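Local coordinates for extracellular solute-binding protein family 1 (PDB 4R2F) that binds the disaccharide laminaribiose and probably delivers it to a membrane transporter, as sugar-binding proteins of this family do, at residues N390-F403 against A417-K430. Sequence-based numbering, arbitrary orientation.
Sequences NLAALDGGQALNQF and ALTAFDTGLKSVLK. With BGC (beta-D-glucopyranose), chain B.
Phe421 of helix 417-428 wedges into helices 390-396 and 398-403, and its ring stacks offset on that of Phe403, centroids 4.5 Å apart and planes 7° from parallel. Phe421 CB lies 3.8 Å from Phe403 CD1. Phe421 CG and CD2 sit over the face of the Phe403 ring. Phe421 CD1 meets Ala399 O and CE1 touches Leu400 CA. The tip, Phe421 CZ, reaches Leu400 CD1 and, at the ring edge, Leu394 CD1, each 3.9 Å away. With chi1 at -174°, Phe421 CG points away from its own backbone nitrogen, which carries the ring between these residues as a knob in a hole. Leu425 CD1 of the same helix covers the opposite face. Helix 417-428 runs nearly antiparallel to 398-403, in the C-terminal part of a periplasmic-binding-protein fold. Asp395, next to Leu394, faces the sugar cleft instead: OD1 and OD2 each take a hydrogen bond from glucose, from O6 and O4. At the far end Asn390 OD1 accepts from Lys430 N (3.1 Å), while ND2 gives a nearly straight bond, 173°, to Lys430 O. With an alanine here, both bonds would be lost, and the chain end is likely to be held less firmly. Lys430 NZ forms a salt bridge with Glu109 OE1.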
ATOM      1  N   ASN A 390      12.376  -4.590  10.334  1.00 33.25           N
ATOM      2  CA  ASN A 390      12.180  -3.217  10.787  1.00 37.80           C
ATOM      3  C   ASN A 390      11.116  -2.477   9.982  1.00 50.78           C
ATOM      4  O   ASN A 390      10.486  -1.562  10.493  1.00 35.38           O
ATOM      5  CB  ASN A 390      13.473  -2.435  10.743  1.00 39.48           C
ATOM      6  CG  ASN A 390      14.344  -2.672  11.973  1.00 38.31           C
ATOM      7  OD1 ASN A 390      13.899  -3.176  13.030  1.00 40.40           O
ATOM      8  ND2 ASN A 390      15.587  -2.294  11.840  1.00 41.16           N
ATOM      9  N   LEU A 391      10.923  -2.862   8.727  1.00 30.43           N
ATOM     10  CA  LEU A 391       9.883  -2.244   7.906  1.00 33.24           C
ATOM     11  C   LEU A 391       8.514  -2.616   8.428  1.00 29.57           C
ATOM     12  O   LEU A 391       7.585  -1.805   8.364  1.00 37.63           O
ATOM     13  CB  LEU A 391      10.024  -2.626   6.453  1.00 32.74           C
ATOM     14  CG  LEU A 391      11.308  -2.146   5.797  1.00 32.35           C
ATOM     15  CD1 LEU A 391      11.322  -2.575   4.334  1.00 35.51           C
ATOM     16  CD2 LEU A 391      11.438  -0.646   5.901  1.00 39.11           C
ATOM     17  N   ALA A 392       8.400  -3.822   8.972  1.00 29.50           N
ATOM     18  CA  ALA A 392       7.167  -4.257   9.590  1.00 29.86           C
ATOM     19  C   ALA A 392       6.785  -3.331  10.759  1.00 42.90           C
ATOM     20  O   ALA A 392       5.617  -2.933  10.895  1.00 40.57           O
ATOM     21  CB  ALA A 392       7.278  -5.689  10.058  1.00 35.52           C
ATOM     22  N   ALA A 393       7.758  -2.988  11.595  1.00 41.45           N
ATOM     23  CA  ALA A 393       7.504  -2.119  12.778  1.00 43.51           C
ATOM     24  C   ALA A 393       7.210  -0.677  12.363  1.00 34.36           C
ATOM     25  O   ALA A 393       6.310  -0.020  12.890  1.00 34.09           O
ATOM     26  CB  ALA A 393       8.678  -2.163  13.726  1.00 39.91           C
ATOM     27  N   LEU A 394       7.938  -0.209  11.361  1.00 33.84           N
ATOM     28  CA  LEU A 394       7.657   1.080  10.792  1.00 32.08           C
ATOM     29  C   LEU A 394       6.230   1.160  10.276  1.00 37.72           C
ATOM     30  O   LEU A 394       5.487   2.048  10.651  1.00 29.92           O
ATOM     31  CB  LEU A 394       8.655   1.404   9.694  1.00 30.59           C
ATOM     32  CG  LEU A 394       8.303   2.542   8.754  1.00 28.82           C
ATOM     33  CD1 LEU A 394       8.220   3.847   9.514  1.00 33.10           C
ATOM     34  CD2 LEU A 394       9.337   2.648   7.635  1.00 35.88           C
ATOM     35  N   ASP A 395       5.852   0.209   9.437  1.00 32.76           N
ATOM     36  CA  ASP A 395       4.568   0.236   8.735  1.00 26.64           C
ATOM     37  C   ASP A 395       3.355   0.067   9.659  1.00 35.07           C
ATOM     38  O   ASP A 395       2.375   0.787   9.529  1.00 40.27           O
ATOM     39  CB  ASP A 395       4.578  -0.876   7.675  1.00 33.46           C
ATOM     40  CG  ASP A 395       3.309  -0.937   6.850  1.00 40.04           C
ATOM     41  OD1 ASP A 395       2.878   0.112   6.340  1.00 33.69           O
ATOM     42  OD2 ASP A 395       2.767  -2.046   6.675  1.00 39.02           O
ATOM     43  N   GLY A 396       3.432  -0.878  10.586  1.00 31.45           N
ATOM     44  CA  GLY A 396       2.292  -1.240  11.416  1.00 40.36           C
ATOM     45  C   GLY A 396       2.225  -0.588  12.791  1.00 36.33           C
ATOM     46  O   GLY A 396       1.248  -0.774  13.491  1.00 45.91           O
ATOM     47  N   GLY A 397       3.257   0.158  13.174  1.00 41.01           N
ATOM     48  CA  GLY A 397       3.395   0.617  14.554  1.00 37.05           C
ATOM     49  C   GLY A 397       2.844   2.009  14.829  1.00 37.40           C
ATOM     50  O   GLY A 397       2.484   2.779  13.924  1.00 32.30           O
ATOM     51  N   GLN A 398       2.806   2.336  16.111  1.00 42.23           N
ATOM     52  CA  GLN A 398       2.230   3.587  16.591  1.00 35.93           C
ATOM     53  C   GLN A 398       2.932   4.831  16.123  1.00 37.33           C
ATOM     54  O   GLN A 398       2.270   5.827  15.874  1.00 39.48           O
ATOM     55  CB  GLN A 398       2.158   3.573  18.127  1.00 40.22           C
ATOM     56  CG  GLN A 398       1.163   2.564  18.676  1.00 52.20           C
ATOM     57  CD  GLN A 398      -0.246   2.780  18.138  1.00 48.65           C
ATOM     58  OE1 GLN A 398      -0.909   1.826  17.747  1.00 72.69           O
ATOM     59  NE2 GLN A 398      -0.698   4.039  18.090  1.00 86.47           N
ATOM     60  N   ALA A 399       4.257   4.787  15.962  1.00 32.06           N
ATOM     61  CA  ALA A 399       5.002   6.005  15.645  1.00 32.85           C
ATOM     62  C   ALA A 399       4.594   6.685  14.336  1.00 33.46           C
ATOM     63  O   ALA A 399       4.511   7.914  14.271  1.00 35.71           O
ATOM     64  CB  ALA A 399       6.503   5.740  15.640  1.00 39.48           C
ATOM     65  N   LEU A 400       4.411   5.900  13.271  1.00 29.84           N
ATOM     66  CA  LEU A 400       4.032   6.460  11.993  1.00 30.23           C
ATOM     67  C   LEU A 400       2.593   6.998  12.084  1.00 25.05           C
ATOM     68  O   LEU A 400       2.321   8.081  11.586  1.00 27.82           O
ATOM     69  CB  LEU A 400       4.146   5.408  10.873  1.00 29.50           C
ATOM     70  CG  LEU A 400       3.814   5.857   9.449  1.00 37.35           C
ATOM     71  CD1 LEU A 400       4.488   7.171   9.097  1.00 35.63           C
ATOM     72  CD2 LEU A 400       4.189   4.769   8.440  1.00 33.62           C
ATOM     73  N   ASN A 401       1.700   6.243  12.730  1.00 26.94           N
ATOM     74  CA  ASN A 401       0.303   6.681  12.872  1.00 34.45           C
ATOM     75  C   ASN A 401       0.225   8.048  13.507  1.00 41.45           C
ATOM     76  O   ASN A 401      -0.419   8.960  12.974  1.00 41.78           O
ATOM     77  CB  ASN A 401      -0.524   5.687  13.682  1.00 36.56           C
ATOM     78  CG  ASN A 401      -0.822   4.402  12.911  1.00 46.94           C
ATOM     79  OD1 ASN A 401      -0.717   3.309  13.442  1.00 68.77           O
ATOM     80  ND2 ASN A 401      -1.213   4.541  11.668  1.00 38.60           N
ATOM     81  N   GLN A 402       0.928   8.190  14.623  1.00 33.12           N
ATOM     82  CA  GLN A 402       0.897   9.417  15.461  1.00 28.49           C
ATOM     83  C   GLN A 402       1.578  10.583  14.769  1.00 29.14           C
ATOM     84  O   GLN A 402       1.085  11.712  14.780  1.00 37.89           O
ATOM     85  CB  GLN A 402       1.486   9.092  16.868  1.00 38.48           C
ATOM     86  CG  GLN A 402       0.621   8.033  17.566  1.00 38.24           C
ATOM     87  CD  GLN A 402       1.081   7.570  18.951  1.00 84.00           C
ATOM     88  OE1 GLN A 402       0.318   6.926  19.693  1.00 47.27           O
ATOM     89  NE2 GLN A 402       2.316   7.871  19.295  1.00 38.68           N
ATOM     90  N   PHE A 403       2.682  10.303  14.089  1.00 31.21           N
ATOM     91  CA  PHE A 403       3.330  11.308  13.253  1.00 31.84           C
ATOM     92  C   PHE A 403       2.352  11.885  12.238  1.00 29.40           C
ATOM     93  O   PHE A 403       2.220  13.107  12.091  1.00 33.59           O
ATOM     94  CB  PHE A 403       4.534  10.674  12.572  1.00 30.40           C
ATOM     95  CG  PHE A 403       5.205  11.535  11.570  1.00 33.68           C
ATOM     96  CD1 PHE A 403       5.837  12.713  11.940  1.00 31.60           C
ATOM     97  CD2 PHE A 403       5.243  11.160  10.241  1.00 45.34           C
ATOM     98  CE1 PHE A 403       6.468  13.498  11.002  1.00 35.70           C
ATOM     99  CE2 PHE A 403       5.890  11.934   9.312  1.00 37.57           C
ATOM    100  CZ  PHE A 403       6.498  13.113   9.689  1.00 38.58           C
ATOM    101  N   ALA A 417       7.943  17.256  15.080  1.00 34.78           N
ATOM    102  CA  ALA A 417       7.167  16.076  14.686  1.00 30.24           C
ATOM    103  C   ALA A 417       8.115  14.926  14.270  1.00 24.16           C
ATOM    104  O   ALA A 417       7.973  13.803  14.727  1.00 35.00           O
ATOM    105  CB  ALA A 417       6.223  16.441  13.565  1.00 34.68           C
ATOM    106  N   LEU A 418       9.093  15.263  13.441  1.00 35.74           N
ATOM    107  CA  LEU A 418      10.096  14.304  12.979  1.00 36.20           C
ATOM    108  C   LEU A 418      10.960  13.747  14.106  1.00 44.86           C
ATOM    109  O   LEU A 418      11.307  12.564  14.099  1.00 35.39           O
ATOM    110  CB  LEU A 418      10.961  14.957  11.907  1.00 33.17           C
ATOM    111  CG  LEU A 418      10.308  15.098  10.528  1.00 32.94           C
ATOM    112  CD1 LEU A 418      11.054  16.055   9.614  1.00 39.19           C
ATOM    113  CD2 LEU A 418      10.175  13.726   9.858  1.00 40.44           C
ATOM    114  N   THR A 419      11.291  14.588  15.092  1.00 38.98           N
ATOM    115  CA  THR A 419      12.076  14.151  16.240  1.00 46.93           C
ATOM    116  C   THR A 419      11.271  13.169  17.051  1.00 31.56           C
ATOM    117  O   THR A 419      11.796  12.135  17.470  1.00 41.43           O
ATOM    118  CB  THR A 419      12.534  15.350  17.107  1.00 43.81           C
ATOM    119  OG1 THR A 419      13.303  16.219  16.276  1.00 36.29           O
ATOM    120  CG2 THR A 419      13.379  14.912  18.275  1.00 49.42           C
ATOM    121  N   ALA A 420       9.988  13.462  17.258  1.00 34.90           N
ATOM    122  CA  ALA A 420       9.109  12.519  17.978  1.00 30.15           C
ATOM    123  C   ALA A 420       8.996  11.194  17.189  1.00 36.11           C
ATOM    124  O   ALA A 420       8.958  10.114  17.770  1.00 31.69           O
ATOM    125  CB  ALA A 420       7.725  13.125  18.206  1.00 39.26           C
ATOM    126  N   PHE A 421       8.945  11.309  15.865  1.00 39.30           N
ATOM    127  CA  PHE A 421       8.874  10.140  14.979  1.00 41.35           C
ATOM    128  C   PHE A 421      10.158   9.289  15.134  1.00 33.40           C
ATOM    129  O   PHE A 421      10.092   8.092  15.432  1.00 38.70           O
ATOM    130  CB  PHE A 421       8.651  10.637  13.536  1.00 36.31           C
ATOM    131  CG  PHE A 421       8.420   9.546  12.516  1.00 29.90           C
ATOM    132  CD1 PHE A 421       7.799   8.353  12.860  1.00 33.18           C
ATOM    133  CD2 PHE A 421       8.830   9.732  11.217  1.00 38.32           C
ATOM    134  CE1 PHE A 421       7.600   7.367  11.928  1.00 41.68           C
ATOM    135  CE2 PHE A 421       8.633   8.745  10.273  1.00 46.79           C
ATOM    136  CZ  PHE A 421       8.018   7.563  10.638  1.00 28.09           C
ATOM    137  N   ASP A 422      11.304   9.946  14.978  1.00 39.42           N
ATOM    138  CA  ASP A 422      12.626   9.330  15.156  1.00 41.73           C
ATOM    139  C   ASP A 422      12.721   8.575  16.469  1.00 45.23           C
ATOM    140  O   ASP A 422      13.066   7.401  16.526  1.00 44.56           O
ATOM    141  CB  ASP A 422      13.682  10.428  15.129  1.00 37.51           C
ATOM    142  CG  ASP A 422      15.093   9.895  15.002  1.00 58.88           C
ATOM    143  OD1 ASP A 422      15.378   9.061  14.119  1.00 49.51           O
ATOM    144  OD2 ASP A 422      15.939  10.348  15.782  1.00 46.53           O
ATOM    145  N   THR A 423      12.367   9.266  17.533  1.00 40.36           N
ATOM    146  CA  THR A 423      12.412   8.705  18.850  1.00 37.51           C
ATOM    147  C   THR A 423      11.498   7.511  18.997  1.00 38.11           C
ATOM    148  O   THR A 423      11.882   6.524  19.618  1.00 45.00           O
ATOM    149  CB  THR A 423      12.086   9.805  19.888  1.00 42.75           C
ATOM    150  OG1 THR A 423      13.117  10.799  19.806  1.00 40.31           O
ATOM    151  CG2 THR A 423      12.005   9.245  21.289  1.00 48.96           C
ATOM    152  N   GLY A 424      10.290   7.577  18.445  1.00 39.29           N
ATOM    153  CA  GLY A 424       9.354   6.435  18.569  1.00 31.82           C
ATOM    154  C   GLY A 424       9.860   5.184  17.820  1.00 30.73           C
ATOM    155  O   GLY A 424       9.732   4.046  18.282  1.00 41.08           O
ATOM    156  N   LEU A 425      10.439   5.426  16.655  1.00 39.11           N
ATOM    157  CA  LEU A 425      11.015   4.360  15.850  1.00 44.10           C
ATOM    158  C   LEU A 425      12.205   3.714  16.564  1.00 43.63           C
ATOM    159  O   LEU A 425      12.334   2.511  16.519  1.00 46.39           O
ATOM    160  CB  LEU A 425      11.448   4.894  14.483  1.00 37.00           C
ATOM    161  CG  LEU A 425      10.310   5.262  13.517  1.00 31.63           C
ATOM    162  CD1 LEU A 425      10.879   5.948  12.277  1.00 37.28           C
ATOM    163  CD2 LEU A 425       9.492   4.025  13.142  1.00 41.00           C
ATOM    164  N   LYS A 426      13.044   4.497  17.248  1.00 42.24           N
ATOM    165  CA  LYS A 426      14.172   3.918  18.000  1.00 36.17           C
ATOM    166  C   LYS A 426      13.715   3.045  19.142  1.00 39.64           C
ATOM    167  O   LYS A 426      14.376   2.067  19.448  1.00 49.57           O
ATOM    168  CB  LYS A 426      15.167   4.988  18.457  1.00 44.25           C
ATOM    169  CG  LYS A 426      15.992   5.468  17.281  1.00 38.41           C
ATOM    170  CD  LYS A 426      16.781   6.736  17.519  1.00 38.67           C
ATOM    171  CE  LYS A 426      17.389   7.170  16.198  1.00 55.80           C
ATOM    172  NZ  LYS A 426      17.931   8.547  16.246  1.00 55.08           N
ATOM    173  N   SER A 427      12.556   3.342  19.723  1.00 35.34           N
ATOM    174  CA  SER A 427      12.034   2.521  20.778  0.50 29.41           C
ATOM    175  C   SER A 427      11.663   1.130  20.304  1.00 38.50           C
ATOM    176  O   SER A 427      11.624   0.217  21.116  1.00 54.11           O
ATOM    177  CB  SER A 427      10.815   3.171  21.395  0.50 30.33           C
ATOM    178  OG  SER A 427      11.111   4.510  21.697  0.50 53.61           O
ATOM    179  N   VAL A 428      11.357   0.955  19.011  1.00 44.99           N
ATOM    180  CA  VAL A 428      10.790  -0.334  18.526  1.00 43.55           C
ATOM    181  C   VAL A 428      11.626  -1.070  17.472  1.00 37.02           C
ATOM    182  O   VAL A 428      11.681  -2.292  17.449  1.00 52.47           O
ATOM    183  CB  VAL A 428       9.327  -0.181  18.003  1.00 51.38           C
ATOM    184  CG1 VAL A 428       8.379   0.196  19.138  1.00 58.67           C
ATOM    185  CG2 VAL A 428       9.248   0.841  16.884  1.00 50.70           C
ATOM    186  N   LEU A 429      12.284  -0.319  16.604  1.00 40.84           N
ATOM    187  CA  LEU A 429      13.204  -0.901  15.649  1.00 49.02           C
ATOM    188  C   LEU A 429      14.418  -1.473  16.381  1.00 60.63           C
ATOM    189  O   LEU A 429      14.803  -0.983  17.439  1.00 66.53           O
ATOM    190  CB  LEU A 429      13.627   0.137  14.590  1.00 42.05           C
ATOM    191  CG  LEU A 429      12.671   0.258  13.384  1.00 69.76           C
ATOM    192  CD1 LEU A 429      11.230   0.518  13.805  1.00 70.43           C
ATOM    193  CD2 LEU A 429      13.138   1.323  12.400  1.00 46.36           C
ATOM    194  N   LYS A 430      14.981  -2.541  15.831  1.00 65.74           N
ATOM    195  CA  LYS A 430      16.198  -3.143  16.371  1.00 88.51           C
ATOM    196  C   LYS A 430      17.333  -2.509  15.613  1.00 65.88           C
ATOM    197  O   LYS A 430      17.375  -2.604  14.388  1.00 63.37           O
ATOM    198  CB  LYS A 430      16.215  -4.657  16.160  1.00 57.92           C
ATOM    199  CG  LYS A 430      15.408  -5.440  17.182  1.00 98.22           C
ATOM    200  CD  LYS A 430      13.910  -5.240  16.998  1.00 91.78           C
ATOM    201  CE  LYS A 430      13.118  -6.422  17.529  1.00125.42           C
ATOM    202  NZ  LYS A 430      13.489  -7.696  16.848  1.00112.02           N
TER
HETATM  203  C2  BGC B   2      -0.405  -1.720   1.799  1.00 26.35           C
HETATM  204  C3  BGC B   2       0.356  -2.702   2.691  1.00 29.82           C
HETATM  205  C4  BGC B   2       0.663  -2.051   4.032  1.00 26.66           C
HETATM  206  C5  BGC B   2      -0.620  -1.534   4.668  1.00 26.83           C
HETATM  207  C6  BGC B   2      -0.346  -0.760   5.964  1.00 27.09           C
HETATM  208  C1  BGC B   2      -1.682  -1.378   2.547  1.00 24.00           C
HETATM  209  O2  BGC B   2      -0.696  -2.297   0.531  1.00 27.54           O
HETATM  210  O3  BGC B   2       1.567  -3.114   2.058  1.00 24.55           O
HETATM  211  O4  BGC B   2       1.215  -3.016   4.918  1.00 29.45           O
HETATM  212  O5  BGC B   2      -1.323  -0.687   3.753  1.00 23.42           O
HETATM  213  O6  BGC B   2       0.440   0.431   5.737  1.00 26.87           O